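Local coordinates for clavulanic acid biosynthesis oligopeptide binding protein 2 (Streptomyces clavuligerus, PDB 2WOL), which probably binds peptides as an extracellular solute-binding protein of family 5, working in the biosynthetic pathway of clavulanic acid, at residues R126-D131 with Y139-L144; P354-H359 with P458-F463; T451-D456 with G478-P483; N491-E496 with W510-R515. All blocks are in the same frame, centred on the assembly; numbering follows the deposited sequence.

How the contacts relate
Along the chain, contact 1 closes first; contacts 2 and 3 then alternate, because 451-456 falls between the two segments of contact 2 and 478-483 follows both; contact 4 comes last. Contacts 2 and 4, centres about 12 Å apart, join where Arg511 binds Ala358 O and His359 O and where Trp510 packs on Glu460. Contact 3 is centred about 15 Å from contact 2, tied to it by the bond from Trp453 NE1 to Phe463 O. Helix 460-468 lies between strand 448-453, where it packs on Trp453, and helices 488-499 and 503-520. These elements thus form one connected packing unit, and Tyr139 OH, bonded to Asp456, ties it to contact 1, centred about 20 Å from contact 3.

Contact 1 of 4, residues R126-D131 with Y139-L144; sequences RVFAQD and YLIPLL
Phe128 and Ile141 mark the closest approach of the two backbones, CA to CA 6.4 Å, where the chain leaving helix 117-127 passes the short helix 140-144. Ile141 does most of the work. Its CG1 stands over the middle of the Phe128 ring, 4.0 Å from the centroid and only 2° off the ring normal, a CH-pi contact. With chi1 at -64°, CG1 lies beside the backbone N of Ile141 and CG2 takes the position opposite that N; CG2 packs against Phe128 CE2 at 3.9 Å. The ring also reaches the helix backbone, since Phe128 CZ is 3.7 Å from Ile141 CA. At the rim, close to the ring plane, CZ touches the CB of Leu144. Tyr151 adds an edge-to-face partner for the same ring.

Beside the ring, CG1 of Val127 lies 4.0 Å from Ile141 CG1. Ile141 CD1 continues past it to within 3.6 Å of Val127 O and also brushes Gln130 CG. That carbonyl oxygen is not left to the methyl: Gln130 folds back on itself, and its NE2 donates to Val127 O over 2.8 Å, nearly straight at 170° and in the carbonyl plane. The bond holds the Gln130 amide in place, with the oxygen lying almost in the amide's own plane. Between the two residues, Ala129 centres an inverse gamma turn. The chemistry is therefore divided: hydrophobic and CH-pi packing alone joins the segments, while a local hydrogen bond satisfies the carbonyl beside the apolar seam.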
# COMPACT_ATOMS: atom_id res chain seq x y z
N ARG A 126 -8.89 9.32 -17.76
CA ARG A 126 -7.43 9.45 -17.92
C ARG A 126 -6.67 8.17 -17.62
O ARG A 126 -5.68 7.86 -18.28
CB ARG A 126 -6.89 10.58 -17.04
CG ARG A 126 -7.26 11.97 -17.49
CD ARG A 126 -6.75 13.00 -16.50
NE ARG A 126 -5.41 13.47 -16.83
CZ ARG A 126 -4.32 13.32 -16.07
NH1 ARG A 126 -4.38 12.67 -14.91
NH2 ARG A 126 -3.17 13.81 -16.49
N VAL A 127 -7.11 7.45 -16.60
CA VAL A 127 -6.48 6.19 -16.20
C VAL A 127 -6.39 5.20 -17.38
O VAL A 127 -5.44 4.42 -17.47
CB VAL A 127 -7.22 5.55 -14.99
CG1 VAL A 127 -6.65 4.17 -14.65
CG2 VAL A 127 -7.15 6.48 -13.78
N PHE A 128 -7.37 5.27 -18.28
CA PHE A 128 -7.42 4.38 -19.44
C PHE A 128 -6.33 4.67 -20.47
O PHE A 128 -6.01 3.81 -21.29
CB PHE A 128 -8.79 4.45 -20.12
CG PHE A 128 -9.87 3.72 -19.38
CD1 PHE A 128 -10.38 4.22 -18.19
CD2 PHE A 128 -10.39 2.53 -19.88
CE1 PHE A 128 -11.39 3.55 -17.51
CE2 PHE A 128 -11.40 1.85 -19.21
CZ PHE A 128 -11.90 2.36 -18.02
N ALA A 129 -5.77 5.88 -20.44
CA ALA A 129 -4.73 6.27 -21.40
C ALA A 129 -3.36 5.84 -20.89
O ALA A 129 -2.50 6.67 -20.60
CB ALA A 129 -4.78 7.78 -21.65
N GLN A 130 -3.15 4.52 -20.82
CA GLN A 130 -1.91 3.96 -20.28
C GLN A 130 -0.69 4.19 -21.16
O GLN A 130 0.45 4.07 -20.70
CB GLN A 130 -2.09 2.47 -19.94
CG GLN A 130 -2.91 2.23 -18.68
CD GLN A 130 -2.21 2.77 -17.44
OE1 GLN A 130 -1.11 2.33 -17.09
NE2 GLN A 130 -2.83 3.72 -16.77
N ASP A 131 -0.93 4.55 -22.42
CA ASP A 131 0.14 4.94 -23.34
C ASP A 131 0.71 6.34 -23.04
O ASP A 131 1.85 6.64 -23.39
CB ASP A 131 -0.34 4.86 -24.79
CG ASP A 131 -1.59 5.70 -25.06
OD1 ASP A 131 -2.42 5.88 -24.15
OD2 ASP A 131 -1.76 6.16 -26.21
N TYR A 139 -7.04 -0.35 -11.22
CA TYR A 139 -8.22 -1.09 -10.77
C TYR A 139 -9.51 -0.68 -11.48
O TYR A 139 -10.40 -1.51 -11.70
CB TYR A 139 -8.41 -0.91 -9.26
CG TYR A 139 -7.29 -1.51 -8.45
CD1 TYR A 139 -6.24 -0.72 -7.99
CD2 TYR A 139 -7.28 -2.87 -8.15
CE1 TYR A 139 -5.20 -1.27 -7.25
CE2 TYR A 139 -6.25 -3.43 -7.41
CZ TYR A 139 -5.22 -2.63 -6.96
OH TYR A 139 -4.19 -3.18 -6.23
N LEU A 140 -9.61 0.59 -11.84
CA LEU A 140 -10.83 1.11 -12.47
C LEU A 140 -11.09 0.57 -13.88
O LEU A 140 -12.24 0.51 -14.31
CB LEU A 140 -10.81 2.64 -12.47
CG LEU A 140 -10.98 3.28 -11.09
CD1 LEU A 140 -10.53 4.73 -11.10
CD2 LEU A 140 -12.42 3.16 -10.61
N ILE A 141 -10.02 0.18 -14.58
CA ILE A 141 -10.14 -0.21 -15.99
C ILE A 141 -11.05 -1.44 -16.20
O ILE A 141 -12.05 -1.33 -16.91
CB ILE A 141 -8.75 -0.35 -16.68
CG1 ILE A 141 -8.05 1.01 -16.73
CG2 ILE A 141 -8.90 -0.94 -18.09
CD1 ILE A 141 -6.65 1.00 -17.37
N PRO A 142 -10.74 -2.60 -15.57
CA PRO A 142 -11.67 -3.73 -15.77
C PRO A 142 -13.08 -3.49 -15.23
O PRO A 142 -14.04 -4.09 -15.73
CB PRO A 142 -10.99 -4.88 -15.03
CG PRO A 142 -10.02 -4.25 -14.10
CD PRO A 142 -9.58 -2.97 -14.73
N LEU A 143 -13.21 -2.64 -14.22
CA LEU A 143 -14.52 -2.36 -13.63
C LEU A 143 -15.40 -1.47 -14.51
O LEU A 143 -16.62 -1.48 -14.36
CB LEU A 143 -14.36 -1.73 -12.24
CG LEU A 143 -13.86 -2.64 -11.12
CD1 LEU A 143 -13.57 -1.82 -9.89
CD2 LEU A 143 -14.88 -3.74 -10.81
N LEU A 144 -14.79 -0.72 -15.42
CA LEU A 144 -15.54 0.25 -16.23
C LEU A 144 -15.46 0.03 -17.75
O LEU A 144 -16.26 0.61 -18.49
CB LEU A 144 -15.12 1.68 -15.88
CG LEU A 144 -15.46 2.16 -14.46
CD1 LEU A 144 -14.74 3.45 -14.16
CD2 LEU A 144 -16.97 2.32 -14.27

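Contact 2 of 4, residues P354-H359 with P458-F463; sequences PTLPAH and PTEYGF
Glu460 reaches across to the turn at Pro357 and Ala358, and its side chain can be followed outward. CB starts beside the indole of Trp510, on helix 503-520. CG, beside the backbone N (chi1 -72°), packs on Ala358 CB at 3.7 Å. There the chain bends, chi2 88°, and swings the carboxylate over to the proline: CD lies 3.9 Å from Pro357 CD, and OE1 skirts the same ring carbon. OE2 ends the run by accepting from Ala358 N at 2.8 Å, met nearly along its C-O axis although the N-H is bent to 143°. So near the start of a helix, the carboxylate of Glu460 would probably be stabilised in its charged form. Pro357 CD, at 3.2 Å from OE2, crowds that oxygen from the proline side.

Leu356 packs alongside. Its CD2 rests 3.5 Å from Pro458 O, while CD1 meets Phe463 CB at 3.8 Å, so one branch touches the chain before the helix and the other its first turn. Thr459 faces elsewhere: OG1 accepts from Gly462 N at 3.1 Å and also bonds Asp182. What results is an N-capped helix start, with Thr459 as N-cap, whose first glutamate anchors the type I beta turn Leu356-His359 by its third residue.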
# COMPACT_ATOMS: atom_id res chain seq x y z
N PRO A 354 -3.86 -7.67 11.04
CA PRO A 354 -4.93 -7.54 12.05
C PRO A 354 -5.86 -6.32 11.88
O PRO A 354 -6.84 -6.21 12.62
CB PRO A 354 -4.15 -7.45 13.37
CG PRO A 354 -2.80 -6.99 12.99
CD PRO A 354 -2.52 -7.58 11.64
N THR A 355 -5.55 -5.43 10.94
CA THR A 355 -6.42 -4.29 10.65
C THR A 355 -7.69 -4.71 9.91
O THR A 355 -8.69 -4.00 9.92
CB THR A 355 -5.72 -3.22 9.78
OG1 THR A 355 -5.00 -3.85 8.72
CG2 THR A 355 -4.77 -2.38 10.62
N LEU A 356 -7.63 -5.88 9.27
CA LEU A 356 -8.74 -6.34 8.45
C LEU A 356 -9.69 -7.23 9.24
O LEU A 356 -9.25 -8.08 10.02
CB LEU A 356 -8.22 -7.08 7.21
CG LEU A 356 -7.24 -6.32 6.31
CD1 LEU A 356 -6.86 -7.18 5.13
CD2 LEU A 356 -7.81 -4.98 5.84
N PRO A 357 -11.01 -7.03 9.04
CA PRO A 357 -12.06 -7.81 9.71
C PRO A 357 -11.87 -9.32 9.66
O PRO A 357 -12.15 -10.00 10.65
CB PRO A 357 -13.33 -7.41 8.95
CG PRO A 357 -13.06 -6.01 8.53
CD PRO A 357 -11.59 -5.98 8.18
N ALA A 358 -11.38 -9.84 8.54
CA ALA A 358 -11.25 -11.29 8.35
C ALA A 358 -10.05 -11.91 9.07
O ALA A 358 -9.93 -13.14 9.09
CB ALA A 358 -11.22 -11.63 6.87
N HIS A 359 -9.19 -11.09 9.66
CA HIS A 359 -8.05 -11.60 10.42
C HIS A 359 -8.48 -12.73 11.37
O HIS A 359 -9.46 -12.60 12.11
CB HIS A 359 -7.37 -10.48 11.20
CG HIS A 359 -6.14 -10.91 11.93
ND1 HIS A 359 -6.12 -11.13 13.29
CD2 HIS A 359 -4.89 -11.18 11.49
CE1 HIS A 359 -4.91 -11.51 13.66
NE2 HIS A 359 -4.14 -11.54 12.58
N PRO A 458 -7.10 -0.57 2.11
CA PRO A 458 -7.15 -1.42 3.30
C PRO A 458 -8.39 -2.30 3.44
O PRO A 458 -9.18 -2.14 4.38
CB PRO A 458 -7.06 -0.41 4.45
CG PRO A 458 -7.71 0.82 3.90
CD PRO A 458 -7.42 0.84 2.43
N THR A 459 -8.55 -3.23 2.50
CA THR A 459 -9.62 -4.22 2.56
C THR A 459 -9.05 -5.59 2.23
O THR A 459 -7.93 -5.70 1.72
CB THR A 459 -10.75 -3.94 1.53
OG1 THR A 459 -10.24 -4.06 0.20
CG2 THR A 459 -11.36 -2.55 1.73
N GLU A 460 -9.84 -6.62 2.52
CA GLU A 460 -9.44 -7.99 2.20
C GLU A 460 -9.22 -8.19 0.70
O GLU A 460 -8.27 -8.87 0.30
CB GLU A 460 -10.47 -8.99 2.73
CG GLU A 460 -10.47 -9.16 4.24
CD GLU A 460 -11.37 -8.16 4.95
OE1 GLU A 460 -11.74 -7.13 4.35
OE2 GLU A 460 -11.71 -8.42 6.12
N TYR A 461 -10.08 -7.58 -0.13
CA TYR A 461 -9.88 -7.65 -1.57
C TYR A 461 -8.56 -7.01 -1.97
O TYR A 461 -7.75 -7.61 -2.67
CB TYR A 461 -11.03 -7.02 -2.37
CG TYR A 461 -10.81 -7.21 -3.85
CD1 TYR A 461 -11.27 -8.35 -4.50
CD2 TYR A 461 -10.08 -6.27 -4.60
CE1 TYR A 461 -11.05 -8.55 -5.86
CE2 TYR A 461 -9.85 -6.46 -5.95
CZ TYR A 461 -10.34 -7.60 -6.58
OH TYR A 461 -10.10 -7.79 -7.92
N GLY A 462 -8.35 -5.77 -1.51
CA GLY A 462 -7.12 -5.05 -1.81
C GLY A 462 -5.88 -5.81 -1.38
O GLY A 462 -4.88 -5.83 -2.09
N PHE A 463 -5.96 -6.45 -0.22
CA PHE A 463 -4.81 -7.18 0.30
C PHE A 463 -4.56 -8.52 -0.38
O PHE A 463 -3.43 -8.83 -0.78
CB PHE A 463 -4.91 -7.37 1.82
CG PHE A 463 -3.69 -8.01 2.41
CD1 PHE A 463 -2.59 -7.22 2.77
CD2 PHE A 463 -3.60 -9.39 2.55
CE1 PHE A 463 -1.44 -7.80 3.27
CE2 PHE A 463 -2.45 -9.98 3.07
CZ PHE A 463 -1.37 -9.18 3.43

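Contact 3 of 4, residues T451-D456 with G478-P483; sequences TDWGAD and GNWNLP
Trp453 and Trp480 are brought together by different first torsions: CG of Trp453 swings opposite its backbone N (chi1 163°), while CG of Trp480 stays beside its own (chi1 -81°). The two indoles meet edge-to-face, planes at 50°, with the six-membered ring of Trp453 turned toward the five-membered ring of Trp480 and centroids 4.6 Å apart. The touching rim is CE3 and CZ3 of Trp453; CE3 stands over the face of Trp480, 3.4 Å from its CD2, and CZ3 lies 3.6 Å from its CG.

The far end of the Trp480 indole points into the strand. Asp452 O sits at its edge, near the ring plane, 3.1 Å from CH2 and about as close to CZ3, so the polarised aromatic C-H groups face a carbonyl oxygen. Thr451 follows, with OG1 3.6 Å from Trp480 CZ3. Its CG2 meets Leu482 CD1 tip to tip at 3.8 Å, extending the seam by one apolar step. The indole nitrogen of Trp453 gives its proton to Phe463 O, which helps to set the rotation of the ring that meets Trp480.

Glycerol, probably from the crystallisation liquor, is bound beside Trp453 and at Gly454 O. The contact joins strand 448-453 of the mixed sheet to the loop before helix 488-499. Strand 303-309 runs alongside, hydrogen-bonded to Thr451 and Trp453; helix 460-468 packs on Trp453, and Phe431 meets the Trp480 ring.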
# COMPACT_ATOMS: atom_id res chain seq x y z
N THR A 451 9.53 -11.83 -1.14
CA THR A 451 8.97 -10.52 -1.42
C THR A 451 8.25 -9.92 -0.22
O THR A 451 8.11 -10.56 0.82
CB THR A 451 8.06 -10.53 -2.68
OG1 THR A 451 7.89 -9.18 -3.15
CG2 THR A 451 6.71 -11.17 -2.41
N ASP A 452 7.83 -8.67 -0.36
CA ASP A 452 6.93 -8.04 0.59
C ASP A 452 5.79 -7.38 -0.17
O ASP A 452 5.94 -7.10 -1.37
CB ASP A 452 7.66 -7.07 1.53
CG ASP A 452 8.14 -5.81 0.84
OD1 ASP A 452 8.40 -5.82 -0.39
OD2 ASP A 452 8.28 -4.78 1.54
N TRP A 453 4.67 -7.17 0.50
CA TRP A 453 3.45 -6.71 -0.15
C TRP A 453 2.63 -5.87 0.81
O TRP A 453 2.49 -6.21 1.99
CB TRP A 453 2.63 -7.91 -0.61
CG TRP A 453 1.19 -7.59 -0.92
CD1 TRP A 453 0.10 -7.90 -0.15
CD2 TRP A 453 0.68 -6.88 -2.06
NE1 TRP A 453 -1.05 -7.44 -0.75
CE2 TRP A 453 -0.72 -6.82 -1.92
CE3 TRP A 453 1.28 -6.31 -3.19
CZ2 TRP A 453 -1.54 -6.19 -2.87
CZ3 TRP A 453 0.46 -5.70 -4.14
CH2 TRP A 453 -0.93 -5.64 -3.96
N GLY A 454 2.10 -4.76 0.30
CA GLY A 454 1.10 -3.97 1.01
C GLY A 454 -0.07 -3.70 0.07
O GLY A 454 0.12 -3.44 -1.12
N ALA A 455 -1.27 -3.77 0.61
CA ALA A 455 -2.48 -3.52 -0.17
C ALA A 455 -2.53 -2.08 -0.67
O ALA A 455 -2.04 -1.17 -0.01
CB ALA A 455 -3.70 -3.82 0.66
N ASP A 456 -3.13 -1.88 -1.84
CA ASP A 456 -3.33 -0.54 -2.39
C ASP A 456 -4.54 0.17 -1.77
O ASP A 456 -4.72 1.37 -1.94
CB ASP A 456 -3.45 -0.60 -3.91
CG ASP A 456 -2.16 -1.01 -4.58
OD1 ASP A 456 -1.08 -0.79 -3.99
OD2 ASP A 456 -2.21 -1.54 -5.71
N GLY A 478 4.70 -6.83 -13.44
CA GLY A 478 3.94 -6.21 -12.36
C GLY A 478 3.01 -7.20 -11.69
O GLY A 478 2.02 -6.81 -11.07
N ASN A 479 3.33 -8.48 -11.82
CA ASN A 479 2.51 -9.56 -11.27
C ASN A 479 2.73 -9.70 -9.77
O ASN A 479 3.86 -9.67 -9.29
CB ASN A 479 2.83 -10.89 -11.96
CG ASN A 479 1.99 -12.04 -11.46
OD1 ASN A 479 0.77 -11.92 -11.30
ND2 ASN A 479 2.63 -13.19 -11.23
N TRP A 480 1.63 -9.87 -9.04
CA TRP A 480 1.68 -10.09 -7.60
C TRP A 480 1.14 -11.45 -7.17
O TRP A 480 1.26 -11.84 -6.00
CB TRP A 480 0.98 -8.95 -6.86
CG TRP A 480 1.88 -7.77 -6.75
CD1 TRP A 480 1.85 -6.64 -7.50
CD2 TRP A 480 2.97 -7.64 -5.84
NE1 TRP A 480 2.86 -5.79 -7.11
CE2 TRP A 480 3.56 -6.37 -6.09
CE3 TRP A 480 3.51 -8.45 -4.83
CZ2 TRP A 480 4.66 -5.91 -5.36
CZ3 TRP A 480 4.60 -7.98 -4.11
CH2 TRP A 480 5.16 -6.72 -4.38
N ASN A 481 0.53 -12.16 -8.11
CA ASN A 481 0.13 -13.54 -7.90
C ASN A 481 1.29 -14.42 -8.35
O ASN A 481 1.28 -15.00 -9.44
CB ASN A 481 -1.16 -13.85 -8.66
CG ASN A 481 -1.71 -15.24 -8.36
OD1 ASN A 481 -0.99 -16.12 -7.87
ND2 ASN A 481 -2.99 -15.46 -8.67
N LEU A 482 2.30 -14.51 -7.50
CA LEU A 482 3.57 -15.15 -7.88
C LEU A 482 3.45 -16.65 -8.14
O LEU A 482 4.03 -17.14 -9.11
CB LEU A 482 4.68 -14.83 -6.86
CG LEU A 482 5.00 -13.35 -6.63
CD1 LEU A 482 6.13 -13.18 -5.62
CD2 LEU A 482 5.31 -12.60 -7.93
N PRO A 483 2.69 -17.38 -7.30
CA PRO A 483 2.45 -18.79 -7.63
C PRO A 483 1.55 -18.99 -8.85
O PRO A 483 1.40 -20.12 -9.31
CB PRO A 483 1.72 -19.31 -6.38
CG PRO A 483 2.03 -18.32 -5.30
CD PRO A 483 2.08 -17.01 -6.01

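Contact 4 of 4, residues N491-E496 with W510-R515; sequences NALIDE and WRAVER
Trp510 opens the second segment by laying the far rim of its indole against Ile494: CH2 and CZ3 are each 3.8 Å from Ile494 CG1, and CH2 also approaches Ile494 CG2. The CB of Trp510 starts out facing away from the other helix, and the long ring brings the contact back to it. The two side chains run across one another. Arg511 comes next and turns to the far side, binding Ala358 O and His359 O and pairing with Glu508.

Ala512 then presents its CB to the end of Leu493, 4.1 Å from CD1. Val513 sits at the centre, where the backbones come nearest, Leu493 CA to Val513 CA 6.5 Å. With CG1 of Val513 opposite the backbone N (chi1 175°), its CG2 falls beside that N, presses to 3.5 Å from Leu493 CB and reaches Ile494 CG1 more loosely at 4.3 Å. The side chains of Leu493 and Val513 lie alongside, pointing opposite ways, and the leucine runs on to Ala512. Glu514, like Arg511, looks elsewhere: its carboxylate accepts from Gln360 NE2 and from the backbone N of Leu351 and Phe352.

The axes of 491-496 and 510-515 pass 9.4 Å apart, at 160°, nearly antiparallel, as in a helical hairpin with a short connection between helices 488-499 and 503-520. Helix 460-468 lies against the same seam: Tyr461 touches both Ile494 and Trp510, and Leu464 meets Val513.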
# COMPACT_ATOMS: atom_id res chain seq x y z
N ASN A 491 -11.44 -18.14 -6.66
CA ASN A 491 -11.98 -17.06 -7.49
C ASN A 491 -13.48 -16.83 -7.24
O ASN A 491 -13.92 -15.68 -7.11
CB ASN A 491 -11.72 -17.32 -8.98
CG ASN A 491 -10.24 -17.43 -9.32
OD1 ASN A 491 -9.37 -17.07 -8.52
ND2 ASN A 491 -9.95 -17.94 -10.51
N ALA A 492 -14.23 -17.93 -7.15
CA ALA A 492 -15.67 -17.86 -6.89
C ALA A 492 -15.98 -17.25 -5.53
O ALA A 492 -16.89 -16.42 -5.41
CB ALA A 492 -16.31 -19.24 -7.02
N LEU A 493 -15.23 -17.65 -4.50
CA LEU A 493 -15.39 -17.08 -3.17
C LEU A 493 -15.12 -15.58 -3.16
O LEU A 493 -15.87 -14.82 -2.55
CB LEU A 493 -14.50 -17.79 -2.15
CG LEU A 493 -14.93 -19.18 -1.65
CD1 LEU A 493 -13.81 -19.81 -0.85
CD2 LEU A 493 -16.20 -19.12 -0.81
N ILE A 494 -14.05 -15.18 -3.84
CA ILE A 494 -13.72 -13.76 -3.99
C ILE A 494 -14.88 -13.01 -4.65
O ILE A 494 -15.33 -11.97 -4.16
CB ILE A 494 -12.38 -13.55 -4.75
CG1 ILE A 494 -11.20 -14.04 -3.90
CG2 ILE A 494 -12.20 -12.07 -5.15
CD1 ILE A 494 -9.85 -14.00 -4.60
N ASP A 495 -15.39 -13.56 -5.75
CA ASP A 495 -16.55 -12.98 -6.43
C ASP A 495 -17.74 -12.84 -5.47
O ASP A 495 -18.42 -11.82 -5.48
CB ASP A 495 -16.94 -13.81 -7.66
CG ASP A 495 -15.98 -13.63 -8.83
OD1 ASP A 495 -15.14 -12.69 -8.79
OD2 ASP A 495 -16.06 -14.42 -9.79
N GLU A 496 -17.97 -13.85 -4.64
CA GLU A 496 -19.07 -13.80 -3.68
C GLU A 496 -18.94 -12.65 -2.68
O GLU A 496 -19.92 -11.95 -2.41
CB GLU A 496 -19.27 -15.13 -2.95
CG GLU A 496 -20.59 -15.20 -2.19
CD GLU A 496 -20.86 -16.56 -1.57
OE1 GLU A 496 -20.19 -17.55 -1.92
OE2 GLU A 496 -21.77 -16.62 -0.71
N TRP A 510 -14.10 -14.38 3.38
CA TRP A 510 -12.67 -14.08 3.25
C TRP A 510 -11.80 -15.03 4.07
O TRP A 510 -10.70 -15.38 3.64
CB TRP A 510 -12.37 -12.62 3.59
CG TRP A 510 -12.61 -11.71 2.42
CD1 TRP A 510 -13.54 -10.72 2.33
CD2 TRP A 510 -11.90 -11.72 1.17
NE1 TRP A 510 -13.45 -10.10 1.11
CE2 TRP A 510 -12.46 -10.69 0.38
CE3 TRP A 510 -10.84 -12.48 0.66
CZ2 TRP A 510 -12.00 -10.42 -0.91
CZ3 TRP A 510 -10.38 -12.20 -0.63
CH2 TRP A 510 -10.96 -11.18 -1.40
N ARG A 511 -12.30 -15.43 5.24
CA ARG A 511 -11.61 -16.43 6.06
C ARG A 511 -11.51 -17.77 5.35
O ARG A 511 -10.49 -18.45 5.45
CB ARG A 511 -12.29 -16.57 7.42
CG ARG A 511 -12.03 -15.40 8.32
CD ARG A 511 -12.80 -15.46 9.61
NE ARG A 511 -12.32 -14.41 10.50
CZ ARG A 511 -12.92 -14.01 11.61
NH1 ARG A 511 -14.06 -14.56 12.01
NH2 ARG A 511 -12.37 -13.04 12.33
N ALA A 512 -12.57 -18.15 4.63
CA ALA A 512 -12.54 -19.36 3.82
C ALA A 512 -11.53 -19.25 2.67
O ALA A 512 -10.82 -20.21 2.38
CB ALA A 512 -13.93 -19.68 3.28
N VAL A 513 -11.47 -18.08 2.03
CA VAL A 513 -10.46 -17.84 1.00
C VAL A 513 -9.05 -18.03 1.55
O VAL A 513 -8.25 -18.77 0.98
CB VAL A 513 -10.57 -16.42 0.37
CG1 VAL A 513 -9.43 -16.17 -0.62
CG2 VAL A 513 -11.91 -16.25 -0.31
N GLU A 514 -8.75 -17.38 2.68
CA GLU A 514 -7.42 -17.44 3.26
C GLU A 514 -7.05 -18.87 3.65
O GLU A 514 -5.92 -19.32 3.41
CB GLU A 514 -7.30 -16.52 4.48
CG GLU A 514 -5.87 -16.44 5.00
CD GLU A 514 -5.72 -15.60 6.25
OE1 GLU A 514 -6.58 -15.71 7.15
OE2 GLU A 514 -4.74 -14.83 6.32
N ARG A 515 -8.01 -19.58 4.25
CA ARG A 515 -7.80 -20.97 4.61
C ARG A 515 -7.45 -21.82 3.39
O ARG A 515 -6.50 -22.59 3.41
CB ARG A 515 -9.03 -21.54 5.34
CG ARG A 515 -8.88 -23.01 5.72
CD ARG A 515 -9.99 -23.47 6.64
NE ARG A 515 -9.88 -22.89 7.98
CZ ARG A 515 -9.18 -23.41 8.98
NH1 ARG A 515 -8.52 -24.56 8.82
NH2 ARG A 515 -9.14 -22.80 10.16